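Local coordinates for uncharacterized protein (Acinetobacter baumannii, PDB 5D66) that is of unknown function but, as an ankyrin repeat domain, probably offers its stacked repeats as a surface for binding other proteins, at residues A[66-71]-A[98-103]; A[60-65]-A[91-96]; A[5-10]-A[17-22]. One frame throughout, in Å; residues are numbered along the deposited sequence. Where two conformers were deposited one is given.

From the N terminus, contact 3 comes first: six residues separate its segments, and it closes the helical hairpin of helices 6-12 and 16-23 at the end of the stack. It is complete before the others open, with its centre about 21 Å from that of contact 2 and about 26 Å from that of contact 1. The other two cross along the chain, in the order 60-65, 66-71, 91-96, 98-103; contact 2 closes a loop of 25 intervening residues and contact 1 one of 26. Both join the loop before helix 72-79 to the loop after helix 82-90, spanning that helical pair. They also touch, through Lys65 NZ and Thr98 O at 2.7 Å, probably a hydrogen bond.

Contact 1 (A[66-71]-A[98-103]); sequences DNIQDS and TNRYGG
Arg100 and Ile68 run side by side, pointing the same way; in each the first torsion (chi1 68° and 66°) lodges the next carbon, Arg100 CG or Ile68 CG1, between the backbone N and carbonyl carbon of its own residue. The arginine then stays extended to NE. Ile68 CD1 lies over one guanidinium face, displaced toward the rim and 3.9 Å from Arg100 NH1, while Tyr101 CE2 lies over the opposite face, likewise toward the rim. Backbone meets side chain more closely, Ile68 O being 3.4 Å from Arg100 CB. Asp70 OD1 sits at the guanidinium edge, in plane, but at 3.8 Å from Arg100 NH1 the salt bridge is long, and the two planes are turned 73° apart.

Water does the close bonding. One molecule accepts from Arg100 N and NH1 and donates to Ile68 O and Asp70 OD1 (2.7 Å each), so four bonds fix it. A second joins Asp70 OD2 to Arg100 NH1, and a third links Gln69 OE1, also held by Lys65, to Thr98 OG1. Each loop contains a type I turn (Asp66 to Gln69, Asn99 to Gly102), braced from within: Asp66 OD1 takes Ile68 N and Asp70 N from opposite faces, and Asn99 OD1 takes Gly103 N at 3.0 Å.

These are successive finger loops of the ankyrin fold: 66-71 leads through the N-cap Ser71 into helix 72-79, and segment 98-103 lies between helices 82-90 and 106-111.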
loop_
_atom_site.group_PDB
_atom_site.type_symbol
_atom_site.label_atom_id
_atom_site.label_comp_id
_atom_site.label_asym_id
_atom_site.label_seq_id
_atom_site.Cartn_x
_atom_site.Cartn_y
_atom_site.Cartn_z
ATOM N N ASP A 66 9.045 3.418 10.177
ATOM C CA ASP A 66 9.773 4.676 10.306
ATOM C C ASP A 66 8.983 5.676 11.119
ATOM O O ASP A 66 7.860 5.400 11.583
ATOM C CB ASP A 66 10.201 5.172 8.933
ATOM C CG ASP A 66 9.110 5.861 8.122
ATOM O OD1 ASP A 66 7.947 5.865 8.564
ATOM O OD2 ASP A 66 9.488 6.425 7.061
ATOM N N ASN A 67 9.490 6.876 11.213
ATOM C CA ASN A 67 8.922 7.897 12.126
ATOM C C ASN A 67 7.681 8.574 11.543
ATOM O O ASN A 67 7.140 9.433 12.253
ATOM C CB ASN A 67 10.007 8.896 12.523
ATOM C CG ASN A 67 10.541 9.705 11.387
ATOM O OD1 ASN A 67 9.872 9.882 10.379
ATOM N ND2 ASN A 67 11.692 10.330 11.586
ATOM N N ILE A 68 7.162 8.151 10.409
ATOM C CA ILE A 68 5.796 8.492 9.938
ATOM C C ILE A 68 4.931 7.254 9.767
ATOM O O ILE A 68 3.896 7.355 9.122
ATOM C CB ILE A 68 5.796 9.397 8.700
ATOM C CG1 ILE A 68 6.368 8.717 7.457
ATOM C CG2 ILE A 68 6.520 10.715 9.039
ATOM C CD1 ILE A 68 6.198 9.480 6.185
ATOM N N GLN A 69 5.281 6.152 10.405
ATOM C CA GLN A 69 4.516 4.886 10.373
ATOM C C GLN A 69 4.451 4.227 8.998
ATOM O O GLN A 69 3.598 3.382 8.783
ATOM C CB GLN A 69 3.105 5.045 10.982
ATOM C CG GLN A 69 3.122 5.490 12.455
ATOM C CD GLN A 69 1.853 4.904 13.159
ATOM O OE1 GLN A 69 1.582 3.694 13.140
ATOM N NE2 GLN A 69 1.158 5.747 13.883
ATOM N N ASP A 70 5.409 4.511 8.132
ATOM C CA ASP A 70 5.572 3.749 6.911
ATOM C C ASP A 70 6.408 2.529 7.195
ATOM O O ASP A 70 7.403 2.565 7.908
ATOM C CB ASP A 70 6.240 4.567 5.816
ATOM C CG ASP A 70 5.304 5.525 5.159
ATOM O OD1 ASP A 70 4.060 5.326 5.157
ATOM O OD2 ASP A 70 5.857 6.425 4.472
ATOM N N SER A 71 6.055 1.426 6.554
ATOM C CA SER A 71 6.879 0.224 6.426
ATOM C C SER A 71 7.172 -0.013 4.975
ATOM O O SER A 71 6.457 0.501 4.080
ATOM C CB SER A 71 6.219 -1.015 7.016
ATOM O OG SER A 71 5.069 -1.332 6.239
ATOM N N THR A 98 -1.133 -0.897 9.463
ATOM C CA THR A 98 -1.712 0.333 9.021
ATOM C C THR A 98 -0.660 1.468 8.993
ATOM O O THR A 98 0.291 1.520 9.816
ATOM C CB THR A 98 -2.929 0.760 9.871
ATOM O OG1 THR A 98 -2.538 0.832 11.240
ATOM C CG2 THR A 98 -4.143 -0.218 9.742
ATOM N N ASN A 99 -0.881 2.392 8.073
ATOM C CA ASN A 99 -0.055 3.555 7.901
ATOM C C ASN A 99 -0.518 4.668 8.871
ATOM O O ASN A 99 -1.380 4.427 9.722
ATOM C CB ASN A 99 -0.122 4.009 6.441
ATOM C CG ASN A 99 -1.521 4.317 5.991
ATOM O OD1 ASN A 99 -2.316 4.832 6.768
ATOM N ND2 ASN A 99 -1.856 3.962 4.760
ATOM N N ARG A 100 0.021 5.863 8.744
ATOM C CA ARG A 100 -0.282 6.922 9.688
ATOM C C ARG A 100 -1.726 7.349 9.630
ATOM O O ARG A 100 -2.181 8.046 10.620
ATOM C CB ARG A 100 0.648 8.109 9.521
ATOM C CG ARG A 100 0.444 8.837 8.263
ATOM C CD ARG A 100 1.697 9.698 7.928
ATOM N NE ARG A 100 1.594 10.428 6.700
ATOM C CZ ARG A 100 2.010 10.007 5.489
ATOM N NH1 ARG A 100 2.443 8.751 5.247
ATOM N NH2 ARG A 100 1.933 10.875 4.490
ATOM N N TYR A 101 -2.410 7.137 8.492
ATOM C CA TYR A 101 -3.829 7.446 8.355
ATOM C C TYR A 101 -4.702 6.311 8.857
ATOM O O TYR A 101 -5.925 6.379 8.676
ATOM C CB TYR A 101 -4.173 7.708 6.883
ATOM C CG TYR A 101 -3.548 8.943 6.382
ATOM C CD1 TYR A 101 -4.109 10.156 6.647
ATOM C CD2 TYR A 101 -2.382 8.909 5.635
ATOM C CE1 TYR A 101 -3.542 11.310 6.211
ATOM C CE2 TYR A 101 -1.802 10.064 5.183
ATOM C CZ TYR A 101 -2.379 11.262 5.454
ATOM O OH TYR A 101 -1.757 12.373 4.964
ATOM N N GLY A 102 -4.131 5.286 9.472
ATOM C CA GLY A 102 -4.922 4.181 9.882
ATOM C C GLY A 102 -5.457 3.325 8.774
ATOM O O GLY A 102 -6.370 2.549 8.989
ATOM N N GLY A 103 -4.842 3.418 7.611
ATOM C CA GLY A 103 -5.239 2.642 6.472
ATOM C C GLY A 103 -4.352 1.447 6.198
ATOM O O GLY A 103 -3.210 1.411 6.540
HETATM O O HOH W 1 2.419 6.380 7.081
HETATM O O HOH W 2 -1.289 2.885 12.628
HETATM O O HOH W 3 4.261 8.135 3.139
#

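Contact 2 (A[60-65]-A[91-96]); sequences ADVNAK and HGADLK
His91 meets Val62 through its backbone: His91 O is 3.6 Å from Val62 CG2, and a water that accepts from Val62 N donates to the same carbonyl at 2.8 Å from His91 O. The imidazole itself turns away to lie against Ile56 and Glu57 of helix 49-57.

At Gly92 the backbone has a positive phi, and its carbonyl is presented to Asn63. Asn63 ND2 donates to Gly92 O over 2.8 Å with an N-H...O angle of 156°. The acceptor lies almost in the amide plane of Asn63, whereas the donor stands above the plane of the glycine carbonyl.

Ala93 brings its backbone N to 3.6 Å from Val62 CG2. Its CB points away from 60-65 and the side chain touches Thr88 and Tyr73, so the apolar contact with the valine is limited, Val62 CG2 and Ala93 CB being 4.4 Å apart.

Asp94 supplies the other half of the amide grip. Its backbone N donates to Asn63 OD1 at 2.9 Å, with a nearly straight angle of 164° and the donor tilted from the carbonyl plane. One asparagine side chain thereby pairs with an acceptor and a donor two residues apart, joining equivalent loops of adjacent repeats; Gly-Ala-Asp followed two residues later by Asn is familiar from the ankyrin consensus, and Asn63 occupies that Asn place, where 91-96 has Lys96. The amide is set for this by CG standing beside its own backbone N (chi1 -57°), and the backbone Asn63 N donates to Asp61 OD1 at 2.8 Å in an Asx turn. The Asp94 carboxylate, perpendicular to that amide, forms the corresponding turn one repeat on.

Leu95 leans on Tyr73, Leu89 and Val126.

Lys96 N donates to Asp94 OD1 at 3.0 Å, while Ser97 OG bonds to Asp94 O.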
loop_
_atom_site.group_PDB
_atom_site.type_symbol
_atom_site.label_atom_id
_atom_site.label_comp_id
_atom_site.label_asym_id
_atom_site.label_seq_id
_atom_site.Cartn_x
_atom_site.Cartn_y
_atom_site.Cartn_z
ATOM N N ALA A 60 15.446 -8.769 6.127
ATOM C CA ALA A 60 14.968 -7.457 6.578
ATOM C C ALA A 60 13.448 -7.524 6.816
ATOM O O ALA A 60 12.672 -8.140 6.052
ATOM C CB ALA A 60 15.269 -6.409 5.547
ATOM N N ASP A 61 12.988 -6.851 7.873
ATOM C CA ASP A 61 11.587 -6.868 8.263
ATOM C C ASP A 61 10.790 -5.893 7.424
ATOM O O ASP A 61 10.931 -4.660 7.470
ATOM C CB ASP A 61 11.487 -6.538 9.726
ATOM C CG ASP A 61 10.121 -6.675 10.321
ATOM O OD1 ASP A 61 9.144 -6.824 9.572
ATOM O OD2 ASP A 61 10.042 -6.583 11.586
ATOM N N VAL A 62 9.898 -6.430 6.611
ATOM C CA VAL A 62 9.048 -5.648 5.746
ATOM C C VAL A 62 7.974 -4.846 6.458
ATOM O O VAL A 62 7.315 -4.003 5.833
ATOM C CB VAL A 62 8.407 -6.507 4.612
ATOM C CG1 VAL A 62 9.473 -7.252 3.841
ATOM C CG2 VAL A 62 7.329 -7.429 5.153
ATOM N N ASN A 63 7.819 -5.103 7.748
ATOM C CA ASN A 63 6.881 -4.391 8.608
ATOM C C ASN A 63 7.533 -3.432 9.569
ATOM O O ASN A 63 6.835 -2.796 10.343
ATOM C CB ASN A 63 6.057 -5.398 9.411
ATOM C CG ASN A 63 5.322 -6.353 8.474
ATOM O OD1 ASN A 63 4.555 -5.903 7.614
ATOM N ND2 ASN A 63 5.494 -7.657 8.671
ATOM N N ALA A 64 8.855 -3.313 9.570
ATOM C CA ALA A 64 9.485 -2.328 10.436
ATOM C C ALA A 64 8.994 -0.945 10.012
ATOM O O ALA A 64 8.881 -0.689 8.824
ATOM C CB ALA A 64 11.010 -2.415 10.329
ATOM N N LYS A 65 8.740 -0.084 10.976
ATOM C CA LYS A 65 8.226 1.250 10.729
ATOM C C LYS A 65 9.266 2.362 10.908
ATOM O O LYS A 65 10.158 2.238 11.705
ATOM C CB LYS A 65 6.964 1.552 11.551
ATOM C CG LYS A 65 5.687 0.902 10.963
ATOM C CD LYS A 65 4.461 1.224 11.746
ATOM C CE LYS A 65 3.162 0.836 10.984
ATOM N NZ LYS A 65 2.010 1.082 11.897
ATOM N N HIS A 91 7.180 -12.372 1.920
ATOM C CA HIS A 91 8.135 -12.353 3.022
ATOM C C HIS A 91 7.585 -11.637 4.214
ATOM O O HIS A 91 8.260 -10.860 4.871
ATOM C CB HIS A 91 9.439 -11.721 2.586
ATOM C CG HIS A 91 10.179 -12.553 1.588
ATOM N ND1 HIS A 91 10.933 -13.666 1.916
ATOM C CD2 HIS A 91 10.134 -12.523 0.237
ATOM C CE1 HIS A 91 11.379 -14.214 0.798
ATOM N NE2 HIS A 91 10.905 -13.551 -0.219
ATOM N N GLY A 92 6.341 -11.928 4.546
ATOM C CA GLY A 92 5.824 -11.620 5.859
ATOM C C GLY A 92 5.046 -10.328 6.006
ATOM O O GLY A 92 4.743 -9.939 7.154
ATOM N N ALA A 93 4.610 -9.708 4.924
ATOM C CA ALA A 93 3.818 -8.497 5.064
ATOM C C ALA A 93 2.639 -8.727 6.019
ATOM O O ALA A 93 1.896 -9.690 5.885
ATOM C CB ALA A 93 3.273 -8.110 3.695
ATOM N N ASP A 94 2.481 -7.805 6.972
ATOM C CA ASP A 94 1.363 -7.868 7.906
ATOM C C ASP A 94 0.182 -7.156 7.287
ATOM O O ASP A 94 0.178 -5.929 7.216
ATOM C CB ASP A 94 1.771 -7.201 9.213
ATOM C CG ASP A 94 0.664 -7.169 10.226
ATOM O OD1 ASP A 94 -0.453 -7.638 9.908
ATOM O OD2 ASP A 94 0.911 -6.680 11.363
ATOM N N LEU A 95 -0.767 -7.900 6.725
ATOM C CA LEU A 95 -1.825 -7.298 5.985
ATOM C C LEU A 95 -2.770 -6.494 6.846
ATOM O O LEU A 95 -3.615 -5.702 6.374
ATOM C CB LEU A 95 -2.605 -8.335 5.157
ATOM C CG LEU A 95 -1.760 -9.232 4.242
ATOM C CD1 LEU A 95 -2.710 -10.094 3.455
ATOM C CD2 LEU A 95 -0.815 -8.434 3.393
ATOM N N LYS A 96 -2.711 -6.674 8.177
ATOM C CA LYS A 96 -3.469 -5.915 9.144
ATOM C C LYS A 96 -2.771 -4.621 9.532
ATOM O O LYS A 96 -3.352 -3.792 10.262
ATOM C CB LYS A 96 -3.778 -6.732 10.409
ATOM C CG LYS A 96 -4.690 -7.917 10.117
ATOM C CD LYS A 96 -4.924 -8.745 11.423
ATOM C CE LYS A 96 -4.573 -10.213 11.306
ATOM N NZ LYS A 96 -4.961 -10.952 12.542
HETATM O O HOH W 4 9.706 -9.425 6.761
#

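Contact 3 (A[5-10]-A[17-22]); sequences YPLHMA and QLIKHI
Ala10 and Ile19 are the pair whose CA atoms come nearest between the two segments, and the apolar contacts around them form the largest group. Ala10 CB is received between two side chains, 3.7 Å from Ile19 CG1 and 3.8 Å from Leu18 CD2. One turn earlier, Leu7 reaches across chiefly with CD1, which touches Ile22 CG2 at 3.9 Å and Ile19 CG2 at 4.1 Å. Leu7 CB points neither at nor away from 17-22, and the first torsion (CG anti to the backbone N, chi1 -175°) brings the branched end nearer, where it crosses Ile19 at about a right angle. Ile22 uses two branches, CG2 for the leucine and the extended CG1-CD1 arm for Pro6, whose CB lies 4.1 Å from Ile22 CD1.

A second group pairs side chain with backbone. Ile22 CD1 also rests against the first turn of helix 6-12, 3.7 Å from Pro6 O and 3.8 Å from Leu7 N. That carbonyl is engaged within its own helix, accepting from Ala10 N.

Polar interactions stay off the interface. No hydrogen bond passes between the segments; Lys20 NZ makes a weak bond to Gln17 OE1, and His8 turns away to give a weak bond to Ser37 O.

The segment axes approach to 9.2 Å at 155°, roughly antiparallel, as in the helix pairs of ankyrin repeats. Ile19 continues onto Ala51, Met54 and Leu55 of helix 49-57, and Leu7 onto Ala39, so the next helical pair covers one flank. With methyl and methylene groups on both sides and neither bond nor charge across, the contact is consistent with a pairing driven by burial of apolar surface; the small Ala10 side chain fits the short CA-CA approach to Ile19.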
loop_
_atom_site.group_PDB
_atom_site.type_symbol
_atom_site.label_atom_id
_atom_site.label_comp_id
_atom_site.label_asym_id
_atom_site.label_seq_id
_atom_site.Cartn_x
_atom_site.Cartn_y
_atom_site.Cartn_z
ATOM N N TYR A 5 26.344 5.222 8.584
ATOM C CA TYR A 5 25.354 4.154 8.290
ATOM C C TYR A 5 25.557 3.699 6.849
ATOM O O TYR A 5 24.792 4.049 5.944
ATOM C CB TYR A 5 23.974 4.743 8.560
ATOM C CG TYR A 5 23.749 4.997 10.041
ATOM C CD1 TYR A 5 23.687 3.956 10.963
ATOM C CD2 TYR A 5 23.673 6.288 10.534
ATOM C CE1 TYR A 5 23.501 4.191 12.310
ATOM C CE2 TYR A 5 23.500 6.552 11.899
ATOM C CZ TYR A 5 23.399 5.505 12.781
ATOM O OH TYR A 5 23.192 5.702 14.112
ATOM N N PRO A 6 26.602 2.918 6.603
ATOM C CA PRO A 6 26.961 2.593 5.229
ATOM C C PRO A 6 25.956 1.697 4.499
ATOM O O PRO A 6 25.862 1.764 3.272
ATOM C CB PRO A 6 28.344 1.959 5.368
ATOM C CG PRO A 6 28.379 1.450 6.709
ATOM C CD PRO A 6 27.593 2.412 7.556
ATOM N N LEU A 7 25.247 0.824 5.212
ATOM C CA LEU A 7 24.281 -0.028 4.561
ATOM C C LEU A 7 23.138 0.797 3.955
ATOM O O LEU A 7 22.672 0.537 2.860
ATOM C CB LEU A 7 23.724 -1.066 5.509
ATOM C CG LEU A 7 22.785 -2.096 4.887
ATOM C CD1 LEU A 7 23.479 -2.968 3.836
ATOM C CD2 LEU A 7 22.148 -2.973 5.925
ATOM N N HIS A 8 22.752 1.847 4.681
ATOM C CA HIS A 8 21.675 2.724 4.258
ATOM C C HIS A 8 22.082 3.462 2.981
ATOM O O HIS A 8 21.280 3.604 2.053
ATOM C CB HIS A 8 21.322 3.688 5.350
ATOM C CG HIS A 8 20.783 3.017 6.586
ATOM N ND1 HIS A 8 21.593 2.286 7.432
ATOM C CD2 HIS A 8 19.527 2.983 7.119
ATOM C CE1 HIS A 8 20.853 1.820 8.405
ATOM N NE2 HIS A 8 19.598 2.201 8.223
HETATM N N MSE A 9 23.315 3.954 2.938
HETATM C CA MSE A 9 23.780 4.659 1.736
HETATM C C MSE A 9 23.837 3.698 0.549
HETATM O O MSE A 9 23.438 4.022 -0.584
HETATM C CB MSE A 9 25.168 5.275 1.958
HETATM C CG MSE A 9 25.652 6.084 0.698
HETATM SE SE MSE A 9 24.639 7.794 0.494
HETATM C CE MSE A 9 23.552 7.662 -1.015
ATOM N N ALA A 10 24.322 2.493 0.788
ATOM C CA ALA A 10 24.394 1.486 -0.280
ATOM C C ALA A 10 22.983 1.165 -0.809
ATOM O O ALA A 10 22.757 1.074 -2.010
ATOM C CB ALA A 10 25.101 0.250 0.186
ATOM N N GLN A 17 26.599 -4.743 -4.972
ATOM C CA GLN A 17 27.864 -5.357 -4.573
ATOM C C GLN A 17 28.310 -4.868 -3.203
ATOM O O GLN A 17 28.876 -5.628 -2.431
ATOM C CB GLN A 17 28.966 -5.131 -5.615
ATOM C CG GLN A 17 28.720 -5.849 -6.950
ATOM C CD GLN A 17 28.550 -7.379 -6.818
ATOM O OE1 GLN A 17 29.327 -8.042 -6.138
ATOM N NE2 GLN A 17 27.521 -7.931 -7.469
ATOM N N LEU A 18 28.119 -3.582 -2.939
ATOM C CA LEU A 18 28.432 -3.045 -1.626
ATOM C C LEU A 18 27.510 -3.633 -0.585
ATOM O O LEU A 18 27.952 -4.012 0.518
ATOM C CB LEU A 18 28.420 -1.527 -1.634
ATOM C CG LEU A 18 28.802 -0.864 -0.319
ATOM C CD1 LEU A 18 30.123 -1.398 0.253
ATOM C CD2 LEU A 18 28.834 0.638 -0.475
ATOM N N ILE A 19 26.197 -3.694 -0.861
ATOM C CA ILE A 19 25.276 -4.331 0.083
ATOM C C ILE A 19 25.745 -5.759 0.419
ATOM O O ILE A 19 25.809 -6.132 1.585
ATOM C CB ILE A 19 23.844 -4.339 -0.468
ATOM C CG1 ILE A 19 23.295 -2.932 -0.578
ATOM C CG2 ILE A 19 22.904 -5.179 0.466
ATOM C CD1 ILE A 19 21.950 -2.854 -1.237
ATOM N N LYS A 20 26.112 -6.543 -0.594
ATOM C CA LYS A 20 26.540 -7.911 -0.375
ATOM C C LYS A 20 27.725 -7.947 0.590
ATOM O O LYS A 20 27.753 -8.746 1.535
ATOM C CB LYS A 20 26.878 -8.556 -1.703
ATOM C CG LYS A 20 27.270 -10.034 -1.634
ATOM C CD LYS A 20 28.051 -10.536 -2.877
ATOM C CE LYS A 20 27.331 -10.228 -4.175
ATOM N NZ LYS A 20 27.973 -10.893 -5.351
ATOM N N HIS A 21 28.680 -7.052 0.373
ATOM C CA HIS A 21 29.837 -7.003 1.232
ATOM C C HIS A 21 29.446 -6.614 2.682
ATOM O O HIS A 21 29.903 -7.236 3.640
ATOM C CB HIS A 21 30.826 -6.008 0.685
ATOM C CG HIS A 21 32.007 -5.813 1.569
ATOM N ND1 HIS A 21 32.940 -6.803 1.797
ATOM C CD2 HIS A 21 32.411 -4.739 2.287
ATOM C CE1 HIS A 21 33.865 -6.351 2.624
ATOM N NE2 HIS A 21 33.565 -5.104 2.941
ATOM N N ILE A 22 28.643 -5.590 2.848
ATOM C CA ILE A 22 28.237 -5.188 4.205
ATOM C C ILE A 22 27.484 -6.308 4.901
ATOM O O ILE A 22 27.749 -6.582 6.098
ATOM C CB ILE A 22 27.457 -3.897 4.182
ATOM C CG1 ILE A 22 28.358 -2.767 3.693
ATOM C CG2 ILE A 22 26.909 -3.583 5.582
ATOM C CD1 ILE A 22 27.636 -1.485 3.345
#